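Local coordinates for protein transcriptional repressor, TetR family (Thermus thermophilus, PDB 3ANP) that represses transcription as a TetR-family regulator that controls fatty acid degradation and holds an acyl-CoA in a pocket of its helical ligand-binding domain, at residues A[65-69]-A[126-131]; A[108-112]-A[162-167]. All blocks are in the same frame, centred on the assembly; numbering follows the deposited sequence.

Interaction 1. Residues A[65-69]-A[126-131]; sequences LAGLR and LPLGDL
Leu65 lays one methyl against the backbone of Leu126, its CD2 lying 3.7 Å from Leu126 C, while the side chain of Leu126 points away from residues 65-69, toward Leu58 earlier on the same helix and the bound dodecyl-CoA. At Pro127 the chain makes an inverse gamma turn, closed by Leu128 N donating to Leu126 O, and Pro127 takes the N-cap position of helix 128-142. The same Leu65 methyl presses on the pyrrolidine ring: CD2 to Pro127 CD is 3.4 Å, tighter than usual carbon contact. Arg69 crosses the ring at about a right angle and brings its guanidinium edge to it, NH2 being 3.9 Å from Pro127 CG. A bend at chi3 (-61°) folds the arginine back, and a water in the guanidinium plane accepts from Arg69 NH2 at 2.9 Å and donates to Pro127 O at 2.8 Å, the one polar bridge between the segments. Within the TetR-family C-terminal domain, this joins helix 54-77 to the turn between helices 116-125 and 128-142, at the acyl-CoA pocket, to which Leu126 belongs. Leu128 meets Leu65 methyl to methyl, CD1 to CD1 at 4.1 Å; beyond, it packs on Leu93, Ala159, Tyr162 and the ligand. Leu131, CG anti to the backbone N (chi1 174°), slides past Leu65 in the opposite direction, its CD2 reaching 3.9 Å from Leu65 CD1. That methyl also rests on the helix backbone at Arg69 N, which is already bonded to Leu65 O, and touches Leu68 CB. Leu131 CD1 sits 3.9 Å from Arg69 CA, and Val72 lies one turn further along.

Interaction 2. Residues A[108-112]-A[162-167]; sequences FYELL and YFLSAL. With DCC (dodecyl-coa), chain E.
Phe108 and Phe163 form an offset edge-to-face pair, the edge of Phe163 turned to the face of Phe108, with planes at 89° and centroids 5.9 Å apart. Phe108 is also a knob in a hole made by Tyr162, Phe163, Ala166 and Leu167; its CZ meets Tyr162 OH at 3.4 Å, edge-on to the Phe108 ring, while that hydroxyl hydrogen-bonds Thr97. Leu167 CD1 makes a CH-pi contact over the Tyr109 ring, 4.2 Å from its centroid. Among the apolar contacts, Leu111 CD1 lies 3.6 Å from Phe163 CE1, and Leu112 CD1 and Leu167 CD2 meet tip to tip at 3.8 Å, near Leu112 of the second subunit. With CG anti to the backbone N (chi1 169°), Phe163 projects between helix 101-110 and the ligand: its edge takes Phe108 O, and the thioester region of dodecyl-CoA lies over one face, the sulfur S 3.6 Å from Phe163 CD2. Tyr162 flanks the acyl chain further along. The polar bond here runs to the ligand, NP1 of dodecyl-CoA donating to Leu111 O at 2.9 Å and 155°. No hydrogen bond joins the two segments, so they are held by van der Waals and aromatic packing; this apolar wall suits the acyl chain, while the carbonyl of Leu111 supplies an acceptor for one amide of the pantetheine arm.

Both contacts are buried in the C-terminal domain and line the same acyl-CoA pocket, with centres about 15 Å apart, yet they join different helices: 54-77 with 128-142 in interaction 1, 101-110 with 151-172 in interaction 2. They meet directly, Leu128 CD2 packing 3.5 Å from Tyr162 CD2 and Leu126 CD1 lying 4.0 Å from Leu111 CD1. Interaction 1 is aliphatic, with a water bridge at a partly exposed arginine, and no other subunit touches its segments. Interaction 2 is richer in aromatic rings, accepts a bond from one amide of the ligand, and borders the second subunit. Along the chain their segments alternate, and side chains of both contacts touch the ligand.

Interaction 1. Residues A[65-69]-A[126-131]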
ATOM      1  N   LEU A  65      10.896  14.727   3.670  1.00 16.69           N
ATOM      2  CA  LEU A  65      11.783  13.605   3.396  1.00 15.86           C
ATOM      3  C   LEU A  65      13.252  14.047   3.348  1.00 15.81           C
ATOM      4  O   LEU A  65      14.130  13.321   3.806  1.00 17.84           O
ATOM      5  CB  LEU A  65      11.400  12.927   2.080  1.00 13.34           C
ATOM      6  CG  LEU A  65      12.284  11.727   1.712  1.00 19.21           C
ATOM      7  CD1 LEU A  65      12.099  10.628   2.766  1.00 20.51           C
ATOM      8  CD2 LEU A  65      11.912  11.189   0.326  1.00 19.21           C
ATOM      9  N   ALA A  66      13.528  15.228   2.793  1.00 15.31           N
ATOM     10  CA  ALA A  66      14.908  15.710   2.722  1.00 16.09           C
ATOM     11  C   ALA A  66      15.466  15.911   4.131  1.00 15.90           C
ATOM     12  O   ALA A  66      16.652  15.659   4.383  1.00 19.13           O
ATOM     13  CB  ALA A  66      15.000  17.034   1.906  1.00 12.59           C
ATOM     14  N   GLY A  67      14.623  16.382   5.045  1.00 16.73           N
ATOM     15  CA  GLY A  67      15.079  16.559   6.418  1.00 15.36           C
ATOM     16  C   GLY A  67      15.400  15.196   7.015  1.00 19.25           C
ATOM     17  O   GLY A  67      16.411  15.014   7.712  1.00 17.10           O
ATOM     18  N   LEU A  68      14.528  14.225   6.750  1.00 15.04           N
ATOM     19  CA  LEU A  68      14.743  12.867   7.244  1.00 18.39           C
ATOM     20  C   LEU A  68      16.021  12.265   6.652  1.00 16.12           C
ATOM     21  O   LEU A  68      16.710  11.501   7.320  1.00 16.55           O
ATOM     22  CB  LEU A  68      13.536  11.975   6.916  1.00 15.78           C
ATOM     23  CG  LEU A  68      12.245  12.268   7.704  1.00 20.10           C
ATOM     24  CD1 LEU A  68      11.091  11.427   7.158  1.00 22.73           C
ATOM     25  CD2 LEU A  68      12.455  11.950   9.169  1.00 21.28           C
ATOM     26  N   ARG A  69      16.332  12.602   5.400  1.00 17.59           N
ATOM     27  CA  ARG A  69      17.543  12.096   4.755  1.00 17.69           C
ATOM     28  C   ARG A  69      18.787  12.643   5.475  1.00 18.32           C
ATOM     29  O   ARG A  69      19.748  11.908   5.730  1.00 16.37           O
ATOM     30  CB  ARG A  69      17.569  12.497   3.270  1.00 20.12           C
ATOM     31  CG  ARG A  69      18.827  12.054   2.520  1.00 21.64           C
ATOM     32  CD  ARG A  69      18.805  12.491   1.046  1.00 22.29           C
ATOM     33  NE  ARG A  69      17.692  11.915   0.290  1.00 24.77           N
ATOM     34  CZ  ARG A  69      16.694  12.620  -0.245  1.00 26.31           C
ATOM     35  NH1 ARG A  69      16.662  13.942  -0.109  1.00 22.59           N
ATOM     36  NH2 ARG A  69      15.725  12.010  -0.926  1.00 18.79           N
ATOM     37  N   LEU A 126       8.702  11.658  -3.459  1.00 15.61           N
ATOM     38  CA  LEU A 126       8.754  11.066  -2.121  1.00 14.22           C
ATOM     39  C   LEU A 126       9.501   9.721  -2.109  1.00 16.37           C
ATOM     40  O   LEU A 126       8.962   8.705  -1.652  1.00 16.48           O
ATOM     41  CB  LEU A 126       7.315  10.849  -1.623  1.00 15.26           C
ATOM     42  CG  LEU A 126       6.345  12.041  -1.720  1.00 17.07           C
ATOM     43  CD1 LEU A 126       4.884  11.581  -1.565  1.00 12.67           C
ATOM     44  CD2 LEU A 126       6.708  13.053  -0.614  1.00 15.89           C
ATOM     45  N   PRO A 127      10.760   9.708  -2.569  1.00 17.66           N
ATOM     46  CA  PRO A 127      11.559   8.476  -2.622  1.00 17.34           C
ATOM     47  C   PRO A 127      12.061   7.922  -1.282  1.00 17.32           C
ATOM     48  O   PRO A 127      13.262   7.850  -1.030  1.00 16.83           O
ATOM     49  CB  PRO A 127      12.699   8.868  -3.552  1.00 18.48           C
ATOM     50  CG  PRO A 127      12.957  10.291  -3.120  1.00 17.82           C
ATOM     51  CD  PRO A 127      11.546  10.858  -3.053  1.00 14.77           C
ATOM     52  N   LEU A 128      11.133   7.498  -0.440  1.00 15.66           N
ATOM     53  CA  LEU A 128      11.489   6.928   0.858  1.00 15.55           C
ATOM     54  C   LEU A 128      12.211   5.588   0.677  1.00 15.48           C
ATOM     55  O   LEU A 128      13.128   5.254   1.436  1.00 14.50           O
ATOM     56  CB  LEU A 128      10.224   6.720   1.693  1.00 13.52           C
ATOM     57  CG  LEU A 128      10.388   6.025   3.052  1.00 15.89           C
ATOM     58  CD1 LEU A 128      11.403   6.806   3.914  1.00 13.94           C
ATOM     59  CD2 LEU A 128       9.011   5.932   3.731  1.00 14.45           C
ATOM     60  N   GLY A 129      11.794   4.820  -0.325  1.00 13.65           N
ATOM     61  CA  GLY A 129      12.429   3.534  -0.581  1.00 14.23           C
ATOM     62  C   GLY A 129      13.941   3.639  -0.708  1.00 16.99           C
ATOM     63  O   GLY A 129      14.688   2.832  -0.135  1.00 15.44           O
ATOM     64  N   ASP A 130      14.398   4.635  -1.464  1.00 15.53           N
ATOM     65  CA  ASP A 130      15.824   4.846  -1.666  1.00 16.19           C
ATOM     66  C   ASP A 130      16.540   5.290  -0.384  1.00 16.49           C
ATOM     67  O   ASP A 130      17.694   4.917  -0.162  1.00 17.17           O
ATOM     68  CB  ASP A 130      16.067   5.851  -2.802  1.00 18.57           C
ATOM     69  CG  ASP A 130      15.658   5.307  -4.167  1.00 22.22           C
ATOM     70  OD1 ASP A 130      15.587   4.069  -4.341  1.00 20.78           O
ATOM     71  OD2 ASP A 130      15.414   6.121  -5.078  1.00 25.80           O
ATOM     72  N   LEU A 131      15.877   6.082   0.460  1.00 14.25           N
ATOM     73  CA  LEU A 131      16.496   6.481   1.731  1.00 16.40           C
ATOM     74  C   LEU A 131      16.690   5.212   2.597  1.00 16.85           C
ATOM     75  O   LEU A 131      17.737   5.007   3.237  1.00 15.19           O
ATOM     76  CB  LEU A 131      15.599   7.498   2.469  1.00 16.82           C
ATOM     77  CG  LEU A 131      16.057   7.883   3.893  1.00 19.53           C
ATOM     78  CD1 LEU A 131      17.525   8.288   3.868  1.00 17.58           C
ATOM     79  CD2 LEU A 131      15.201   9.037   4.441  1.00 15.77           C
TER
HETATM   80  O   HOH W   1      15.690   9.154  -1.555  1.00 16.35           O

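Interaction 2. Residues A[108-112]-A[162-167]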
ATOM      1  N   PHE A 108      -1.041  11.410   0.342  1.00 18.50           N
ATOM      2  CA  PHE A 108      -0.912   9.961   0.150  1.00 18.07           C
ATOM      3  C   PHE A 108      -1.807   9.454  -0.991  1.00 16.57           C
ATOM      4  O   PHE A 108      -1.418   8.558  -1.734  1.00 17.16           O
ATOM      5  CB  PHE A 108      -1.277   9.182   1.429  1.00 16.96           C
ATOM      6  CG  PHE A 108      -0.304   9.359   2.579  1.00 17.20           C
ATOM      7  CD1 PHE A 108       1.064   9.565   2.354  1.00 17.72           C
ATOM      8  CD2 PHE A 108      -0.759   9.261   3.898  1.00 16.64           C
ATOM      9  CE1 PHE A 108       1.969   9.668   3.425  1.00 18.81           C
ATOM     10  CE2 PHE A 108       0.136   9.362   4.976  1.00 19.53           C
ATOM     11  CZ  PHE A 108       1.499   9.565   4.737  1.00 21.58           C
ATOM     12  N   TYR A 109      -3.008  10.007  -1.128  1.00 17.69           N
ATOM     13  CA  TYR A 109      -3.896   9.557  -2.205  1.00 18.59           C
ATOM     14  C   TYR A 109      -3.311   9.849  -3.583  1.00 19.47           C
ATOM     15  O   TYR A 109      -3.606   9.150  -4.548  1.00 19.19           O
ATOM     16  CB  TYR A 109      -5.281  10.207  -2.085  1.00 19.69           C
ATOM     17  CG  TYR A 109      -6.135   9.557  -1.033  1.00 24.43           C
ATOM     18  CD1 TYR A 109      -6.514   8.214  -1.145  1.00 23.32           C
ATOM     19  CD2 TYR A 109      -6.542  10.267   0.090  1.00 23.59           C
ATOM     20  CE1 TYR A 109      -7.280   7.600  -0.152  1.00 23.36           C
ATOM     21  CE2 TYR A 109      -7.301   9.666   1.080  1.00 21.85           C
ATOM     22  CZ  TYR A 109      -7.669   8.336   0.957  1.00 24.18           C
ATOM     23  OH  TYR A 109      -8.444   7.761   1.944  1.00 29.65           O
ATOM     24  N   GLU A 110      -2.475  10.876  -3.670  1.00 16.14           N
ATOM     25  CA  GLU A 110      -1.860  11.244  -4.942  1.00 17.37           C
ATOM     26  C   GLU A 110      -0.959  10.118  -5.462  1.00 17.41           C
ATOM     27  O   GLU A 110      -0.777   9.973  -6.660  1.00 15.74           O
ATOM     28  CB  GLU A 110      -1.089  12.557  -4.774  1.00 22.05           C
ATOM     29  CG  GLU A 110      -0.574  13.192  -6.040  1.00 24.47           C
ATOM     30  CD  GLU A 110      -1.657  13.587  -7.051  1.00 22.39           C
ATOM     31  OE1 GLU A 110      -2.854  13.654  -6.707  1.00 25.46           O
ATOM     32  OE2 GLU A 110      -1.280  13.854  -8.203  1.00 23.14           O
ATOM     33  N   LEU A 111      -0.408   9.305  -4.563  1.00 16.32           N
ATOM     34  CA  LEU A 111       0.422   8.181  -4.982  1.00 17.98           C
ATOM     35  C   LEU A 111      -0.466   7.100  -5.613  1.00 19.32           C
ATOM     36  O   LEU A 111       0.031   6.152  -6.207  1.00 23.14           O
ATOM     37  CB  LEU A 111       1.182   7.599  -3.778  1.00 19.24           C
ATOM     38  CG  LEU A 111       2.336   8.494  -3.334  1.00 20.15           C
ATOM     39  CD1 LEU A 111       2.624   8.332  -1.855  1.00 20.35           C
ATOM     40  CD2 LEU A 111       3.560   8.152  -4.187  1.00 17.25           C
ATOM     41  N   LEU A 112      -1.779   7.257  -5.484  1.00 19.73           N
ATOM     42  CA  LEU A 112      -2.725   6.295  -6.042  1.00 22.92           C
ATOM     43  C   LEU A 112      -3.544   6.935  -7.167  1.00 21.37           C
ATOM     44  O   LEU A 112      -4.561   6.384  -7.597  1.00 18.41           O
ATOM     45  CB  LEU A 112      -3.683   5.788  -4.955  1.00 23.83           C
ATOM     46  CG  LEU A 112      -3.077   5.153  -3.696  1.00 26.09           C
ATOM     47  CD1 LEU A 112      -4.172   4.855  -2.691  1.00 28.21           C
ATOM     48  CD2 LEU A 112      -2.324   3.883  -4.060  1.00 24.46           C
ATOM     49  N   TYR A 162       5.119   1.187   4.748  1.00 14.35           N
ATOM     50  CA  TYR A 162       4.934   2.408   5.546  1.00 15.40           C
ATOM     51  C   TYR A 162       3.750   3.165   4.949  1.00 16.13           C
ATOM     52  O   TYR A 162       2.851   3.629   5.665  1.00 16.08           O
ATOM     53  CB  TYR A 162       6.173   3.335   5.486  1.00 12.80           C
ATOM     54  CG  TYR A 162       5.794   4.783   5.774  1.00 17.03           C
ATOM     55  CD1 TYR A 162       5.433   5.193   7.064  1.00 16.20           C
ATOM     56  CD2 TYR A 162       5.679   5.709   4.738  1.00 18.14           C
ATOM     57  CE1 TYR A 162       4.952   6.499   7.304  1.00 15.45           C
ATOM     58  CE2 TYR A 162       5.200   7.010   4.968  1.00 19.28           C
ATOM     59  CZ  TYR A 162       4.834   7.395   6.249  1.00 17.73           C
ATOM     60  OH  TYR A 162       4.316   8.658   6.456  1.00 16.32           O
ATOM     61  N   PHE A 163       3.762   3.294   3.626  1.00 14.98           N
ATOM     62  CA  PHE A 163       2.692   4.000   2.928  1.00 15.90           C
ATOM     63  C   PHE A 163       1.296   3.452   3.221  1.00 16.02           C
ATOM     64  O   PHE A 163       0.401   4.212   3.600  1.00 15.16           O
ATOM     65  CB  PHE A 163       2.931   3.978   1.413  1.00 13.91           C
ATOM     66  CG  PHE A 163       1.751   4.460   0.616  1.00 15.10           C
ATOM     67  CD1 PHE A 163       1.440   5.810   0.541  1.00 14.37           C
ATOM     68  CD2 PHE A 163       0.911   3.552  -0.009  1.00 19.33           C
ATOM     69  CE1 PHE A 163       0.298   6.241  -0.144  1.00 16.72           C
ATOM     70  CE2 PHE A 163      -0.222   3.981  -0.688  1.00 16.86           C
ATOM     71  CZ  PHE A 163      -0.525   5.320  -0.753  1.00 16.10           C
ATOM     72  N   LEU A 164       1.095   2.146   3.045  1.00 14.86           N
ATOM     73  CA  LEU A 164      -0.231   1.573   3.276  1.00 15.40           C
ATOM     74  C   LEU A 164      -0.637   1.682   4.742  1.00 15.75           C
ATOM     75  O   LEU A 164      -1.798   1.973   5.044  1.00 14.47           O
ATOM     76  CB  LEU A 164      -0.290   0.112   2.834  1.00 16.49           C
ATOM     77  CG  LEU A 164      -1.681  -0.548   2.827  1.00 16.87           C
ATOM     78  CD1 LEU A 164      -2.640   0.205   1.900  1.00 18.27           C
ATOM     79  CD2 LEU A 164      -1.534  -1.985   2.349  1.00 19.60           C
ATOM     80  N   SER A 165       0.307   1.456   5.655  1.00 13.80           N
ATOM     81  CA  SER A 165      -0.008   1.567   7.085  1.00 17.16           C
ATOM     82  C   SER A 165      -0.390   2.994   7.480  1.00 16.49           C
ATOM     83  O   SER A 165      -1.339   3.207   8.238  1.00 15.64           O
ATOM     84  CB  SER A 165       1.180   1.113   7.944  1.00 16.46           C
ATOM     85  OG  SER A 165       1.369  -0.293   7.868  1.00 20.64           O
ATOM     86  N   ALA A 166       0.365   3.966   6.974  1.00 15.71           N
ATOM     87  CA  ALA A 166       0.138   5.374   7.289  1.00 14.34           C
ATOM     88  C   ALA A 166      -1.178   5.875   6.709  1.00 15.08           C
ATOM     89  O   ALA A 166      -1.930   6.611   7.359  1.00 15.82           O
ATOM     90  CB  ALA A 166       1.299   6.219   6.759  1.00 19.54           C
ATOM     91  N   LEU A 167      -1.453   5.467   5.478  1.00 17.18           N
ATOM     92  CA  LEU A 167      -2.681   5.856   4.809  1.00 18.30           C
ATOM     93  C   LEU A 167      -3.902   5.289   5.535  1.00 16.02           C
ATOM     94  O   LEU A 167      -4.860   6.011   5.803  1.00 17.16           O
ATOM     95  CB  LEU A 167      -2.656   5.368   3.353  1.00 16.29           C
ATOM     96  CG  LEU A 167      -3.945   5.536   2.543  1.00 18.51           C
ATOM     97  CD1 LEU A 167      -4.497   6.932   2.744  1.00 21.56           C
ATOM     98  CD2 LEU A 167      -3.642   5.274   1.059  1.00 21.49           C
TER
HETATM   99  C2  DCC E1000      16.282   2.523 -16.875  1.00 89.70           C
HETATM  100  C4  DCC E1000      16.246   1.445 -14.830  1.00 87.58           C
HETATM  101  C5  DCC E1000      16.962   2.492 -14.268  1.00 88.86           C
HETATM  102  C6  DCC E1000      17.322   3.560 -15.082  1.00 90.02           C
HETATM  103  C8  DCC E1000      16.573   1.029 -12.744  1.00 86.57           C
HETATM  104  C10 DCC E1000       7.180  10.758   3.366  1.00 31.01           C
HETATM  105  C11 DCC E1000       6.560  12.010   3.990  1.00 33.30           C
HETATM  106  C12 DCC E1000       7.549  12.702   4.929  1.00 40.65           C
HETATM  107  N9  DCC E1000      16.024   0.560 -13.862  1.00 84.62           N
HETATM  108  N7  DCC E1000      17.147   2.205 -12.984  1.00 88.49           N
HETATM  109  N3  DCC E1000      15.924   1.491 -16.131  1.00 88.95           N
HETATM  110  N1  DCC E1000      16.964   3.539 -16.374  1.00 90.22           N
HETATM  111  N6  DCC E1000      18.007   4.586 -14.586  1.00 90.40           N
HETATM  112  C1' DCC E1000      15.305  -0.726 -14.005  1.00 79.00           C
HETATM  113  C2' DCC E1000      14.830  -1.251 -12.653  1.00 77.10           C
HETATM  114  O2' DCC E1000      15.943  -1.774 -11.921  1.00 77.59           O
HETATM  115  C3' DCC E1000      13.972  -2.404 -13.170  1.00 74.77           C
HETATM  116  O3' DCC E1000      14.802  -3.512 -13.529  1.00 77.75           O
HETATM  117  C4' DCC E1000      13.342  -1.803 -14.429  1.00 70.26           C
HETATM  118  O4' DCC E1000      14.048  -0.573 -14.681  1.00 73.25           O
HETATM  119  C5' DCC E1000      11.864  -1.526 -14.150  1.00 59.98           C
HETATM  120  O5' DCC E1000      11.723  -0.694 -12.996  1.00 47.41           O
HETATM  121  P1  DCC E1000      10.311  -0.591 -12.228  1.00 39.40           P
HETATM  122  O11 DCC E1000       9.735  -1.942 -12.053  1.00 37.82           O
HETATM  123  O12 DCC E1000      10.503   0.259 -11.032  1.00 41.68           O
HETATM  124  O6  DCC E1000       9.374   0.200 -13.271  1.00 36.21           O
HETATM  125  P2  DCC E1000       9.328   1.808 -13.302  1.00 34.11           P
HETATM  126  O21 DCC E1000       8.967   1.950 -14.732  1.00 33.65           O
HETATM  127  O22 DCC E1000      10.667   2.061 -12.729  1.00 35.84           O
HETATM  128  O7  DCC E1000       8.057   1.887 -12.315  1.00 30.73           O
HETATM  129  CPA DCC E1000       8.205   2.041 -10.902  1.00 24.21           C
HETATM  130  CPB DCC E1000       7.274   3.148 -10.402  1.00 24.22           C
HETATM  131  CP8 DCC E1000       5.884   2.957 -11.019  1.00 21.19           C
HETATM  132  CP7 DCC E1000       7.843   4.511 -10.804  1.00 25.19           C
HETATM  133  CP9 DCC E1000       7.172   3.072  -8.878  1.00 24.55           C
HETATM  134  OP3 DCC E1000       5.296   1.737 -10.560  1.00 19.49           O
HETATM  135  CP6 DCC E1000       4.981   4.140 -10.663  1.00 21.28           C
HETATM  136  OP2 DCC E1000       4.988   5.161 -11.349  1.00 21.24           O
HETATM  137  NP2 DCC E1000       4.223   3.980  -9.581  1.00 20.16           N
HETATM  138  CP5 DCC E1000       3.304   5.033  -9.121  1.00 20.48           C
HETATM  139  CP4 DCC E1000       3.111   4.931  -7.606  1.00 20.11           C
HETATM  140  CP3 DCC E1000       2.510   3.578  -7.219  1.00 21.38           C
HETATM  141  OP1 DCC E1000       2.997   2.530  -7.637  1.00 23.64           O
HETATM  142  NP1 DCC E1000       1.456   3.633  -6.408  1.00 25.10           N
HETATM  143  CP2 DCC E1000       0.767   2.414  -5.959  1.00 21.81           C
HETATM  144  CP1 DCC E1000       1.625   1.677  -4.926  1.00 20.26           C
HETATM  145  S   DCC E1000       1.758   2.565  -3.331  1.00 22.38           S
HETATM  146  P3  DCC E1000      14.323  -5.002 -13.152  1.00 79.22           P
HETATM  147  O31 DCC E1000      14.973  -5.507 -11.922  1.00 79.35           O
HETATM  148  O32 DCC E1000      12.719  -4.944 -13.019  1.00 79.46           O
HETATM  149  O33 DCC E1000      14.652  -5.903 -14.444  1.00 80.95           O
HETATM  150  CA1 DCC E1000       3.236   3.484  -3.526  1.00 17.30           C
HETATM  151  CA2 DCC E1000       3.912   4.070  -2.285  1.00 18.51           C
HETATM  152  OA1 DCC E1000       3.720   3.661  -4.644  1.00 19.89           O
HETATM  153  CA3 DCC E1000       5.364   4.449  -2.580  1.00 16.33           C
HETATM  154  CA4 DCC E1000       6.094   4.954  -1.332  1.00 19.60           C
HETATM  155  CA5 DCC E1000       5.461   6.223  -0.756  1.00 18.32           C
HETATM  156  CA6 DCC E1000       6.362   6.805   0.337  1.00 19.51           C
HETATM  157  CA7 DCC E1000       5.802   8.125   0.872  1.00 18.92           C
HETATM  158  CA8 DCC E1000       6.771   8.767   1.868  1.00 22.30           C
HETATM  159  CA9 DCC E1000       6.175  10.049   2.455  1.00 24.20           C